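Local coordinates for protein probable starch synthase 4, chloroplastic/amyloplastic (Arabidopsis thaliana, PDB 6GNE) that is a probable plastid starch synthase with a glycosyltransferase GT-B fold, modelled with adenosine-5'-diphosphate and glycans in its pockets, at residues L10-A16 and H44-L50; G36-Q40 and E90-V94. One frame throughout, in Å; residues are numbered along the deposited sequence.

Contact 1: residues L10-A16 and H44-L50; sequences LYVVHIA and HLVEIIL
Val-12 and His-14 use both their N-H and C=O groups to bind the strand 45-50, which runs beside them in parallel register. Val-12 N reaches Leu-45 O at 2.9 Å and Glu-47 N returns to Val-12 O; His-14 N then takes Glu-47 O, and Ile-49 N takes His-14 O at 2.9 Å. Leu-45 N to Leu-10 O begins the series, while Ala-16 N to Ile-49 O, at 3.3 Å, ends it weakly. The odd-numbered residues of strand 11-15 bond backbone to backbone with strand 141-145 instead. Strands 11-15 and 45-51, with helix 27-41 as the crossover, form a beta-alpha-beta unit in the N-terminal of the two Rossmann-like domains of a GT-B fold.

Polar side chains add two bonds. At the start of the pair, Leu-10 N donates to His-44 ND1 at 3.1 Å, lying in the imidazole plane, and NE2 of the same ring is held by Glu-491; both ring nitrogens are thus engaged. On the face carrying Tyr-11, Val-13 and Ile-15, Tyr-11 OH donates to Glu-47 OE1 at 2.8 Å, coming from above the carboxylate plane, with ring and carboxylate 75° apart.

Apolar contacts accompany these bonds on the same face. Tyr-11 lies alongside Leu-45, its ring swung away from its own backbone N (chi1 174°), and Leu-45 CD2 makes a CH-pi contact over one ring face, 4.2 Å from the centroid. Farther along, Val-13 CG1 meets Ile-49 CD1 at 3.7 Å, and helix 117-134 covers Ile-15 and Ile-49. On the reverse face His-14 CB packs against Ile-48 CG1, while its ND1 is hydrogen-bonded to His-145.

Contact 2: residues G36-Q40 and E90-V94; sequences GKALQ and EGLPV
Lys-37 and Gln-40, one turn apart on helix 27-41, reach across to Glu-90 and Gly-91 with Leu-92 between them. Gln-40 NE2 donates to Gly-91 O at 2.9 Å; the bond is nearly straight (174°) and lies in the amide plane, although it meets the carbonyl from above its plane. Lys-37 NZ forms a salt bridge with Glu-90 OE1 at 3.1 Å, approaching on the anti side, 30° out of the carboxylate plane. Leu-92 sets one methyl against each of these arms: CD1 touches Lys-37 CG at 3.7 Å, and CD2 lies 3.6 Å from Gln-40 NE2 and also close to Gly-36 O.

The lysine chain bends at chi3 (83°), which turns its ammonium toward the carboxylate. NZ also forms a salt bridge with Asp-265, its stronger partner, so the ammonium is shared between two carboxylates. Gly-91, at positive phi, lies in the turn that leads into strand 92-100, and Leu-92 is backed by Val-46 and Ile-48 of the neighbouring strand.

Helix 27-41 thus packs over one face of the sheet and fastens the turn between strands 78-89 and 92-100, as in the alpha/beta sandwich of an N-terminal GT-B domain.

Contact 1 is the more buried of the two and joins neighbouring strands through regular backbone bonds, whereas contact 2 is partly buried and brings a helix against a turn and strand start through side chains of the helix, one of which reaches a backbone carbonyl. Contact 1 pairs the two strands of a beta-alpha-beta unit, and contact 2 joins the helix of that unit, 27-41, to the next strand of the sheet, 92-100. Ile-48 N probably bonds to Pro-93 O at 3.1 Å, and Leu-39 packs on Val-46. Charge at contact 2 is paired across a helix and a loop; contact 1 has no ion pair between its strands, and its one acidic side chain has a neutral partner there.

Contact 1: residues L10-A16 and H44-L50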
loop_
_atom_site.group_PDB
_atom_site.type_symbol
_atom_site.label_atom_id
_atom_site.label_comp_id
_atom_site.label_asym_id
_atom_site.label_seq_id
_atom_site.Cartn_x
_atom_site.Cartn_y
_atom_site.Cartn_z
ATOM N N LEU A 10 14.492 -4.247 -19.825
ATOM C CA LEU A 10 13.231 -4.971 -19.971
ATOM C C LEU A 10 12.047 -4.056 -20.226
ATOM O O LEU A 10 12.060 -2.891 -19.858
ATOM C CB LEU A 10 12.947 -5.797 -18.724
ATOM C CG LEU A 10 14.056 -6.790 -18.360
ATOM C CD1 LEU A 10 13.758 -7.402 -17.010
ATOM C CD2 LEU A 10 14.247 -7.848 -19.431
ATOM N N TYR A 11 11.025 -4.626 -20.865
ATOM C CA TYR A 11 9.734 -3.996 -21.049
ATOM C C TYR A 11 8.785 -4.646 -20.022
ATOM O O TYR A 11 8.456 -5.840 -20.110
ATOM C CB TYR A 11 9.256 -4.168 -22.492
ATOM C CG TYR A 11 7.840 -3.671 -22.812
ATOM C CD1 TYR A 11 7.170 -2.743 -21.999
ATOM C CD2 TYR A 11 7.187 -4.117 -23.962
ATOM C CE1 TYR A 11 5.894 -2.294 -22.325
ATOM C CE2 TYR A 11 5.910 -3.694 -24.281
ATOM C CZ TYR A 11 5.273 -2.778 -23.475
ATOM O OH TYR A 11 4.014 -2.374 -23.788
ATOM N N VAL A 12 8.374 -3.833 -19.049
ATOM C CA VAL A 12 7.623 -4.277 -17.879
ATOM C C VAL A 12 6.264 -3.585 -17.846
ATOM O O VAL A 12 6.194 -2.355 -17.787
ATOM C CB VAL A 12 8.389 -3.887 -16.604
ATOM C CG1 VAL A 12 7.689 -4.425 -15.369
ATOM C CG2 VAL A 12 9.838 -4.355 -16.689
ATOM N N VAL A 13 5.197 -4.375 -17.867
ATOM C CA VAL A 13 3.842 -3.843 -17.700
ATOM C C VAL A 13 3.256 -4.202 -16.323
ATOM O O VAL A 13 3.307 -5.351 -15.910
ATOM C CB VAL A 13 2.905 -4.316 -18.817
ATOM C CG1 VAL A 13 1.514 -3.705 -18.664
ATOM C CG2 VAL A 13 3.465 -3.884 -20.157
ATOM N N HIS A 14 2.736 -3.204 -15.613
ATOM C CA HIS A 14 2.065 -3.417 -14.319
ATOM C C HIS A 14 0.579 -3.263 -14.535
ATOM O O HIS A 14 0.129 -2.264 -15.074
ATOM C CB HIS A 14 2.535 -2.417 -13.262
ATOM C CG HIS A 14 3.911 -2.667 -12.772
ATOM N ND1 HIS A 14 4.169 -3.253 -11.559
ATOM C CD2 HIS A 14 5.116 -2.436 -13.344
ATOM C CE1 HIS A 14 5.477 -3.377 -11.405
ATOM N NE2 HIS A 14 6.076 -2.889 -12.478
ATOM N N ILE A 15 -0.181 -4.249 -14.102
ATOM C CA ILE A 15 -1.628 -4.184 -14.173
ATOM C C ILE A 15 -2.081 -4.159 -12.721
ATOM O O ILE A 15 -1.734 -5.051 -11.956
ATOM C CB ILE A 15 -2.209 -5.414 -14.916
ATOM C CG1 ILE A 15 -1.705 -5.428 -16.366
ATOM C CG2 ILE A 15 -3.729 -5.441 -14.866
ATOM C CD1 ILE A 15 -1.898 -6.768 -17.074
ATOM N N ALA A 16 -2.846 -3.142 -12.343
ATOM C CA ALA A 16 -3.283 -2.980 -10.964
ATOM C C ALA A 16 -4.542 -2.165 -10.886
ATOM O O ALA A 16 -4.899 -1.467 -11.846
ATOM C CB ALA A 16 -2.180 -2.302 -10.164
ATOM N N HIS A 44 14.408 0.572 -17.607
ATOM C CA HIS A 44 13.360 -0.305 -18.150
ATOM C C HIS A 44 12.229 0.533 -18.699
ATOM O O HIS A 44 11.934 1.613 -18.193
ATOM C CB HIS A 44 12.845 -1.271 -17.076
ATOM C CG HIS A 44 13.934 -2.022 -16.391
ATOM N ND1 HIS A 44 14.650 -3.017 -17.022
ATOM C CD2 HIS A 44 14.472 -1.890 -15.149
ATOM C CE1 HIS A 44 15.567 -3.485 -16.191
ATOM N NE2 HIS A 44 15.485 -2.814 -15.051
ATOM N N LEU A 45 11.614 0.032 -19.756
ATOM C CA LEU A 45 10.410 0.623 -20.291
ATOM C C LEU A 45 9.284 0.130 -19.417
ATOM O O LEU A 45 8.882 -1.012 -19.513
ATOM C CB LEU A 45 10.203 0.196 -21.738
ATOM C CG LEU A 45 8.942 0.655 -22.476
ATOM C CD1 LEU A 45 8.775 2.171 -22.365
ATOM C CD2 LEU A 45 8.976 0.174 -23.956
ATOM N N VAL A 46 8.794 0.984 -18.534
ATOM C CA VAL A 46 7.738 0.621 -17.591
ATOM C C VAL A 46 6.438 1.262 -18.035
ATOM O O VAL A 46 6.411 2.448 -18.387
ATOM C CB VAL A 46 8.093 1.144 -16.185
ATOM C CG1 VAL A 46 6.931 0.958 -15.211
ATOM C CG2 VAL A 46 9.373 0.477 -15.677
ATOM N N GLU A 47 5.369 0.490 -18.042
ATOM C CA GLU A 47 4.032 0.989 -18.415
ATOM C C GLU A 47 3.009 0.449 -17.430
ATOM O O GLU A 47 3.157 -0.662 -16.890
ATOM C CB GLU A 47 3.627 0.502 -19.798
ATOM C CG GLU A 47 4.099 1.340 -20.972
ATOM C CD GLU A 47 3.763 0.697 -22.308
ATOM O OE1 GLU A 47 2.906 -0.231 -22.333
ATOM O OE2 GLU A 47 4.302 1.203 -23.325
ATOM N N ILE A 48 1.957 1.218 -17.201
ATOM C CA ILE A 48 0.940 0.827 -16.240
ATOM C C ILE A 48 -0.427 0.809 -16.878
ATOM O O ILE A 48 -0.727 1.666 -17.678
ATOM C CB ILE A 48 1.001 1.741 -15.020
ATOM C CG1 ILE A 48 2.349 1.501 -14.323
ATOM C CG2 ILE A 48 -0.141 1.429 -14.056
ATOM C CD1 ILE A 48 2.802 2.657 -13.494
ATOM N N ILE A 49 -1.219 -0.200 -16.537
ATOM C CA ILE A 49 -2.588 -0.313 -16.998
ATOM C C ILE A 49 -3.515 -0.265 -15.785
ATOM O O ILE A 49 -3.367 -1.077 -14.888
ATOM C CB ILE A 49 -2.819 -1.592 -17.816
ATOM C CG1 ILE A 49 -1.910 -1.587 -19.066
ATOM C CG2 ILE A 49 -4.294 -1.733 -18.206
ATOM C CD1 ILE A 49 -1.889 -2.897 -19.841
ATOM N N LEU A 50 -4.435 0.720 -15.787
ATOM C CA LEU A 50 -5.427 0.953 -14.732
ATOM C C LEU A 50 -6.822 0.994 -15.294
ATOM O O LEU A 50 -6.986 1.168 -16.487
ATOM C CB LEU A 50 -5.200 2.323 -14.067
ATOM C CG LEU A 50 -3.866 2.568 -13.382
ATOM C CD1 LEU A 50 -3.799 3.983 -12.873
ATOM C CD2 LEU A 50 -3.654 1.584 -12.250
#

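Contact 2: residues G36-Q40 and E90-V94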
loop_
_atom_site.group_PDB
_atom_site.type_symbol
_atom_site.label_atom_id
_atom_site.label_comp_id
_atom_site.label_asym_id
_atom_site.label_seq_id
_atom_site.Cartn_x
_atom_site.Cartn_y
_atom_site.Cartn_z
ATOM N N GLY A 36 7.369 1.345 -9.915
ATOM C CA GLY A 36 7.340 1.762 -11.307
ATOM C C GLY A 36 8.448 2.748 -11.659
ATOM O O GLY A 36 9.201 2.535 -12.612
ATOM N N LYS A 37 8.554 3.813 -10.869
ATOM C CA LYS A 37 9.546 4.856 -11.126
ATOM C C LYS A 37 10.959 4.347 -10.897
ATOM O O LYS A 37 11.842 4.660 -11.676
ATOM C CB LYS A 37 9.297 6.116 -10.307
ATOM C CG LYS A 37 7.993 6.809 -10.677
ATOM C CD LYS A 37 7.397 7.675 -9.549
ATOM C CE LYS A 37 8.037 9.058 -9.507
ATOM N NZ LYS A 37 7.265 10.022 -8.691
ATOM N N ALA A 38 11.171 3.558 -9.843
ATOM C CA ALA A 38 12.496 3.004 -9.562
ATOM C C ALA A 38 12.977 2.160 -10.727
ATOM O O ALA A 38 14.125 2.273 -11.124
ATOM C CB ALA A 38 12.503 2.208 -8.284
ATOM N N LEU A 39 12.084 1.343 -11.286
ATOM C CA LEU A 39 12.386 0.525 -12.467
ATOM C C LEU A 39 12.671 1.386 -13.697
ATOM O O LEU A 39 13.638 1.130 -14.432
ATOM C CB LEU A 39 11.246 -0.462 -12.757
ATOM C CG LEU A 39 11.007 -1.581 -11.736
ATOM C CD1 LEU A 39 9.692 -2.277 -12.021
ATOM C CD2 LEU A 39 12.133 -2.592 -11.659
ATOM N N GLN A 40 11.850 2.404 -13.916
ATOM C CA GLN A 40 12.131 3.359 -14.987
ATOM C C GLN A 40 13.522 4.043 -14.860
ATOM O O GLN A 40 14.199 4.172 -15.857
ATOM C CB GLN A 40 11.011 4.394 -15.114
ATOM C CG GLN A 40 10.996 5.131 -16.445
ATOM C CD GLN A 40 10.052 6.318 -16.430
ATOM O OE1 GLN A 40 10.355 7.356 -15.825
ATOM N NE2 GLN A 40 8.911 6.182 -17.115
ATOM N N GLU A 90 3.325 11.122 -13.235
ATOM C CA GLU A 90 4.657 11.263 -12.682
ATOM C C GLU A 90 5.760 10.577 -13.479
ATOM O O GLU A 90 6.564 9.799 -12.955
ATOM C CB GLU A 90 4.614 10.939 -11.184
ATOM C CG GLU A 90 4.175 12.212 -10.417
ATOM C CD GLU A 90 3.815 11.974 -8.970
ATOM O OE1 GLU A 90 4.349 10.995 -8.397
ATOM O OE2 GLU A 90 2.993 12.779 -8.451
ATOM N N GLY A 91 5.756 10.888 -14.773
ATOM C CA GLY A 91 6.722 10.347 -15.714
ATOM C C GLY A 91 6.442 8.938 -16.197
ATOM O O GLY A 91 7.135 8.476 -17.083
ATOM N N LEU A 92 5.454 8.236 -15.640
ATOM C CA LEU A 92 5.117 6.903 -16.132
ATOM C C LEU A 92 4.006 6.974 -17.189
ATOM O O LEU A 92 3.021 7.662 -16.985
ATOM C CB LEU A 92 4.699 5.984 -14.974
ATOM C CG LEU A 92 5.837 5.700 -13.999
ATOM C CD1 LEU A 92 5.271 5.229 -12.688
ATOM C CD2 LEU A 92 6.850 4.729 -14.566
ATOM N N PRO A 93 4.153 6.255 -18.308
ATOM C CA PRO A 93 3.005 6.102 -19.208
ATOM C C PRO A 93 1.913 5.225 -18.605
ATOM O O PRO A 93 2.209 4.186 -18.052
ATOM C CB PRO A 93 3.601 5.422 -20.462
ATOM C CG PRO A 93 5.072 5.447 -20.284
ATOM C CD PRO A 93 5.341 5.553 -18.810
ATOM N N VAL A 94 0.662 5.657 -18.714
ATOM C CA VAL A 94 -0.467 4.913 -18.175
ATOM C C VAL A 94 -1.548 4.758 -19.234
ATOM O O VAL A 94 -1.768 5.662 -20.036
ATOM C CB VAL A 94 -1.062 5.624 -16.945
ATOM C CG1 VAL A 94 -2.140 4.763 -16.290
ATOM C CG2 VAL A 94 0.060 5.939 -15.952
#